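Local coordinates for glycoside hydrolase family 16 protein (Akkermansia muciniphila, PDB 6T2N) that probably cleaves mucin O-glycans as an endo-acting beta-galactosidase, helping a gut bacterium to begin the breakdown of mucin, at residues T196-P201 with D208-G213; D232-K237 with D249-N254. All blocks are in the same frame, centred on the assembly; numbering follows the deposited sequence.

Contact 1 of 2, residues T196-P201 with D208-G213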
loop_
_atom_site.group_PDB
_atom_site.type_symbol
_atom_site.label_atom_id
_atom_site.label_comp_id
_atom_site.label_asym_id
_atom_site.label_seq_id
_atom_site.Cartn_x
_atom_site.Cartn_y
_atom_site.Cartn_z
ATOM N N THR A 196 7.198 -1.256 7.139
ATOM C CA THR A 196 7.211 -2.703 7.479
ATOM C C THR A 196 7.431 -3.483 6.183
ATOM O O THR A 196 6.866 -3.101 5.167
ATOM C CB THR A 196 5.993 -3.084 8.347
ATOM O OG1 THR A 196 6.011 -2.437 9.628
ATOM C CG2 THR A 196 5.934 -4.547 8.710
ATOM N N PHE A 197 8.361 -4.450 6.225
ATOM C CA PHE A 197 8.668 -5.399 5.126
ATOM C C PHE A 197 8.264 -6.805 5.568
ATOM O O PHE A 197 8.367 -7.113 6.775
ATOM C CB PHE A 197 10.146 -5.311 4.796
ATOM C CG PHE A 197 10.515 -3.900 4.337
ATOM C CD1 PHE A 197 10.459 -3.559 3.047
ATOM C CD2 PHE A 197 11.129 -3.027 5.264
ATOM C CE1 PHE A 197 11.025 -2.369 2.662
ATOM C CE2 PHE A 197 11.704 -1.838 4.872
ATOM C CZ PHE A 197 11.657 -1.516 3.567
ATOM N N HIS A 198 7.702 -7.578 4.650
ATOM C CA HIS A 198 7.106 -8.897 4.966
ATOM C C HIS A 198 7.678 -9.771 3.895
ATOM O O HIS A 198 7.768 -9.284 2.734
ATOM C CB HIS A 198 5.562 -8.973 4.866
ATOM C CG HIS A 198 4.778 -8.103 5.790
ATOM N ND1 HIS A 198 4.394 -8.527 7.044
ATOM C CD2 HIS A 198 4.324 -6.843 5.654
ATOM C CE1 HIS A 198 3.737 -7.574 7.645
ATOM N NE2 HIS A 198 3.689 -6.523 6.815
ATOM N N LEU A 199 8.039 -10.981 4.297
ATOM C CA LEU A 199 8.897 -11.936 3.539
ATOM C C LEU A 199 9.128 -13.163 4.397
ATOM O O LEU A 199 8.966 -13.088 5.650
ATOM C CB LEU A 199 10.243 -11.328 3.140
ATOM C CG LEU A 199 11.337 -11.178 4.191
ATOM C CD1 LEU A 199 12.612 -10.997 3.411
ATOM C CD2 LEU A 199 11.174 -9.986 5.125
ATOM N N SER A 200 9.427 -14.270 3.758
ATOM C CA SER A 200 9.616 -15.508 4.523
ATOM C C SER A 200 11.081 -15.574 4.931
ATOM O O SER A 200 11.922 -14.871 4.378
ATOM C CB SER A 200 9.154 -16.689 3.775
ATOM O OG SER A 200 10.218 -17.209 3.016
ATOM N N PRO A 201 11.390 -16.328 5.998
ATOM C CA PRO A 201 12.727 -16.290 6.563
ATOM C C PRO A 201 13.718 -16.858 5.536
ATOM O O PRO A 201 14.724 -16.271 5.346
ATOM C CB PRO A 201 12.598 -17.054 7.883
ATOM C CG PRO A 201 11.304 -17.857 7.791
ATOM C CD PRO A 201 10.460 -17.204 6.728
ATOM N N ASP A 208 5.820 -15.319 8.172
ATOM C CA ASP A 208 6.033 -13.875 7.869
ATOM C C ASP A 208 7.166 -13.392 8.788
ATOM O O ASP A 208 6.927 -13.182 10.027
ATOM C CB ASP A 208 4.703 -13.122 7.996
ATOM C CG ASP A 208 4.778 -11.653 7.670
ATOM O OD1 ASP A 208 5.740 -11.249 6.969
ATOM O OD2 ASP A 208 3.857 -10.929 8.131
ATOM N N ALA A 209 8.389 -13.368 8.255
ATOM C CA ALA A 209 9.574 -12.897 9.004
ATOM C C ALA A 209 9.657 -11.419 8.700
ATOM O O ALA A 209 10.457 -11.032 7.859
ATOM C CB ALA A 209 10.848 -13.621 8.609
ATOM N N SER A 210 8.769 -10.647 9.288
ATOM C CA SER A 210 8.620 -9.221 8.938
ATOM C C SER A 210 9.692 -8.439 9.695
ATOM O O SER A 210 10.214 -8.937 10.701
ATOM C CB SER A 210 7.226 -8.743 9.223
ATOM O OG SER A 210 7.073 -8.534 10.620
ATOM N N ARG A 211 10.059 -7.292 9.161
ATOM C CA ARG A 211 10.949 -6.288 9.785
ATOM C C ARG A 211 10.253 -4.946 9.624
ATOM O O ARG A 211 9.785 -4.690 8.500
ATOM C CB ARG A 211 12.292 -6.321 9.064
ATOM C CG ARG A 211 12.650 -7.690 8.496
ATOM C CD ARG A 211 14.129 -7.737 8.172
ATOM N NE ARG A 211 14.476 -8.928 7.415
ATOM C CZ ARG A 211 15.658 -9.140 6.828
ATOM N NH1 ARG A 211 16.623 -8.245 6.951
ATOM N NH2 ARG A 211 15.888 -10.249 6.137
ATOM N N GLY A 212 10.078 -4.180 10.696
ATOM C CA GLY A 212 9.362 -2.897 10.602
ATOM C C GLY A 212 9.890 -1.913 11.604
ATOM O O GLY A 212 10.381 -2.323 12.615
ATOM N N GLY A 213 9.812 -0.632 11.311
ATOM C CA GLY A 213 10.089 0.429 12.291
ATOM C C GLY A 213 8.886 1.327 12.422
ATOM O O GLY A 213 7.862 1.003 11.829
#
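Asp208 and His198 are joined by a hydrogen bond from His198 ND1 to Asp208 OD2 at 2.7 Å, made on the syn side of the carboxylate. The bond is bent, 145° at the hydrogen; OD2 lies somewhat out of the imidazole plane, and the carboxylate is turned 34° from the ring. Asp208 reaches the ring by holding CG anti to its backbone N (chi1 -178°). On the same ring, Ser210 brings CB to 3.6 Å from ND1. Next to this bond the two backbones are tied together: Phe197 N gives a straight bond to Arg211 O (2.7 Å), Arg211 N returns one to Phe197 O (2.9 Å), and Ala209 N reaches Leu199 O (2.7 Å) beyond the ends of the strands. These are the neighbouring antiparallel strands 192-198 and 211-216 in one sheet of the beta-jelly-roll sandwich of the GH16 family. At the loop end, Ala209 CB rests on Pro201 CB at 3.9 Å. The extended Arg211 chain passes Leu199, NE lying 4.2 Å from CD2, and its guanidinium goes on to a hydrogen bond with Thr252. Phe197 points its ring to the same face as Arg211, against Ile248 and Leu238 of the other sheet. In the second shell, His198 NE2 is hydrogen-bonded to Asp181 on strand 179-181, where Glu179 and Asp181 fit the E-x-D-x-x-E signature that carries the catalytic carboxylates in GH16 relatives; His198 is thus gripped through both ring nitrogens, which fixes its rotation.

Contact 2 of 2, residues D232-K237 with D249-N254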
loop_
_atom_site.group_PDB
_atom_site.type_symbol
_atom_site.label_atom_id
_atom_site.label_comp_id
_atom_site.label_asym_id
_atom_site.label_seq_id
_atom_site.Cartn_x
_atom_site.Cartn_y
_atom_site.Cartn_z
ATOM N N ASP A 232 17.186 0.337 -4.437
ATOM C CA ASP A 232 18.167 -0.388 -5.286
ATOM C C ASP A 232 17.998 -1.904 -5.190
ATOM O O ASP A 232 17.224 -2.392 -4.363
ATOM C CB ASP A 232 19.530 -0.332 -4.645
ATOM C CG ASP A 232 20.220 1.070 -4.547
ATOM O OD1 ASP A 232 20.577 1.662 -5.619
ATOM O OD2 ASP A 232 20.556 1.426 -3.387
ATOM N N LYS A 233 18.860 -2.622 -5.889
ATOM C CA LYS A 233 19.129 -4.059 -5.653
ATOM C C LYS A 233 20.056 -4.354 -4.411
ATOM O O LYS A 233 20.213 -5.614 -4.187
ATOM C CB LYS A 233 20.048 -4.587 -6.730
ATOM C CG LYS A 233 21.480 -4.125 -6.481
ATOM C CD LYS A 233 22.454 -4.386 -7.625
ATOM C CE LYS A 233 23.595 -3.409 -7.604
ATOM N NZ LYS A 233 24.799 -4.104 -8.052
ATOM N N ASP A 234 20.434 -3.269 -3.689
ATOM C CA ASP A 234 21.230 -3.435 -2.451
ATOM C C ASP A 234 20.445 -3.057 -1.182
ATOM O O ASP A 234 20.744 -3.712 -0.129
ATOM C CB ASP A 234 22.520 -2.638 -2.535
ATOM C CG ASP A 234 23.630 -3.362 -3.283
ATOM O OD1 ASP A 234 23.969 -4.525 -2.923
ATOM O OD2 ASP A 234 24.147 -2.768 -4.228
ATOM N N SER A 235 19.515 -2.078 -1.230
ATOM C CA SER A 235 18.641 -1.730 -0.067
ATOM C C SER A 235 17.254 -1.181 -0.455
ATOM O O SER A 235 17.064 -0.723 -1.600
ATOM C CB SER A 235 19.333 -0.749 0.837
ATOM O OG SER A 235 19.518 0.476 0.150
ATOM N N ILE A 236 16.338 -1.184 0.526
ATOM C CA ILE A 236 15.116 -0.346 0.561
ATOM C C ILE A 236 15.075 0.524 1.826
ATOM O O ILE A 236 15.164 -0.018 2.939
ATOM C CB ILE A 236 13.866 -1.203 0.468
ATOM C CG1 ILE A 236 13.952 -2.183 -0.689
ATOM C CG2 ILE A 236 12.648 -0.291 0.322
ATOM C CD1 ILE A 236 12.849 -3.181 -0.672
ATOM N N LYS A 237 14.919 1.839 1.611
ATOM C CA LYS A 237 14.668 2.889 2.627
ATOM C C LYS A 237 13.180 3.222 2.533
ATOM O O LYS A 237 12.739 3.385 1.407
ATOM C CB LYS A 237 15.506 4.149 2.346
ATOM C CG LYS A 237 16.968 4.089 2.771
ATOM C CD LYS A 237 18.006 4.617 1.756
ATOM C CE LYS A 237 19.332 3.849 1.803
ATOM N NZ LYS A 237 20.476 4.536 1.137
ATOM N N ASP A 249 18.689 -4.260 4.270
ATOM C CA ASP A 249 19.806 -4.572 3.329
ATOM C C ASP A 249 19.338 -5.803 2.536
ATOM O O ASP A 249 18.995 -6.820 3.171
ATOM C CB ASP A 249 21.152 -4.653 4.061
ATOM C CG ASP A 249 22.317 -5.261 3.280
ATOM O OD1 ASP A 249 22.100 -5.607 2.061
ATOM O OD2 ASP A 249 23.444 -5.421 3.906
ATOM N N LEU A 250 19.224 -5.704 1.205
ATOM C CA LEU A 250 18.687 -6.824 0.357
ATOM C C LEU A 250 19.706 -8.013 0.266
ATOM O O LEU A 250 19.308 -9.147 -0.160
ATOM C CB LEU A 250 18.317 -6.258 -1.022
ATOM C CG LEU A 250 16.870 -5.804 -1.222
ATOM C CD1 LEU A 250 16.224 -5.365 0.079
ATOM C CD2 LEU A 250 16.805 -4.682 -2.250
ATOM N N ASN A 251 20.974 -7.823 0.664
ATOM C CA ASN A 251 21.993 -8.941 0.729
ATOM C C ASN A 251 21.710 -9.957 1.897
ATOM O O ASN A 251 22.048 -11.062 1.866
ATOM C CB ASN A 251 23.526 -8.519 0.780
ATOM C CG ASN A 251 23.756 -7.676 -0.652
ATOM O OD1 ASN A 251 23.865 -6.451 -0.729
ATOM N ND2 ASN A 251 23.850 -8.269 -1.764
ATOM N N THR A 252 20.675 -9.546 2.756
ATOM C CA THR A 252 20.109 -10.353 3.887
ATOM C C THR A 252 18.707 -10.947 3.569
ATOM O O THR A 252 18.269 -11.881 4.292
ATOM C CB THR A 252 20.020 -9.526 5.172
ATOM O OG1 THR A 252 18.906 -8.670 4.907
ATOM C CG2 THR A 252 21.290 -8.769 5.513
ATOM N N THR A 253 18.038 -10.500 2.505
ATOM C CA THR A 253 16.749 -11.109 2.070
ATOM C C THR A 253 16.975 -12.068 0.891
ATOM O O THR A 253 16.037 -12.216 0.088
ATOM C CB THR A 253 15.713 -10.040 1.709
ATOM O OG1 THR A 253 15.972 -9.374 0.465
ATOM C CG2 THR A 253 15.651 -8.978 2.781
ATOM N N ASN A 254 18.128 -12.737 0.809
ATOM C CA ASN A 254 18.350 -13.835 -0.165
ATOM C C ASN A 254 17.519 -15.043 0.375
ATOM O O ASN A 254 17.635 -15.381 1.714
ATOM C CB ASN A 254 19.873 -14.121 -0.364
ATOM C CG ASN A 254 20.559 -13.322 -1.517
ATOM O OD1 ASN A 254 19.806 -13.133 -2.535
ATOM N ND2 ASN A 254 21.492 -12.601 -1.398
#
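Ser235 and Asp249 face each other as an antiparallel non-hydrogen-bonded pair, CA to CA 4.6 Å, and one residue further Leu250 N donates to Asp234 O at 2.8 Å from well above the carbonyl plane. This is the open end of the beta-hairpin made by strands 235-240 and 243-249, at the edge of one of the two sheets of the GH16 sandwich; from here the chains part, one into the turn at 232-234 and the other into the loop that follows Asp249. Leu250 carries most of the side-chain contact. Its CB is directed toward 232-237, 3.7 Å from Lys233 O. Its branches divide the work: CD1 packs 4.0 Å from CG1 of Ile236, the two side chains lying at a slant to each other, while CD2 lies against the backbone of the turn, between Asp232 O and Ser235 N, 3.9 Å from the latter. Trp231 of strand 225-231 touches both Ile236 and Leu250 and adds to this apolar patch. Lys233 is held from outside, its O by Arg264 and its N by Gln310 of helix 305-311. Asp249 shapes the loop from its own side. With CG anti to the backbone N (chi1 167°), its carboxylate folds over the chain ahead in an Asx turn: OD1 accepts from Asn251 N at 2.9 Å, the donor standing 42° out of the carboxylate plane.

Overall arrangement
Contacts 1 and 2 follow one another along the chain and belong to opposite sheets of the sandwich, their centres about 13 Å apart, and side chains bridge the gap. Phe197 CE1 of contact 1 packs 3.5 Å from Ile236 CG2 of contact 2. Nearer the loops, Arg211 NH1 lies 3.1 Å from Thr252 OG1, a probable hydrogen bond, and Leu199 CD1 packs 3.7 Å from Thr253 CB. Contact 1 is the one tied to the probable active-site strand, through His198 and Asp181; contact 2 lies behind it on the other sheet. Neither supplies a ligand to the calcium ion, which is bound by Glu59, Gly98 and Asp297.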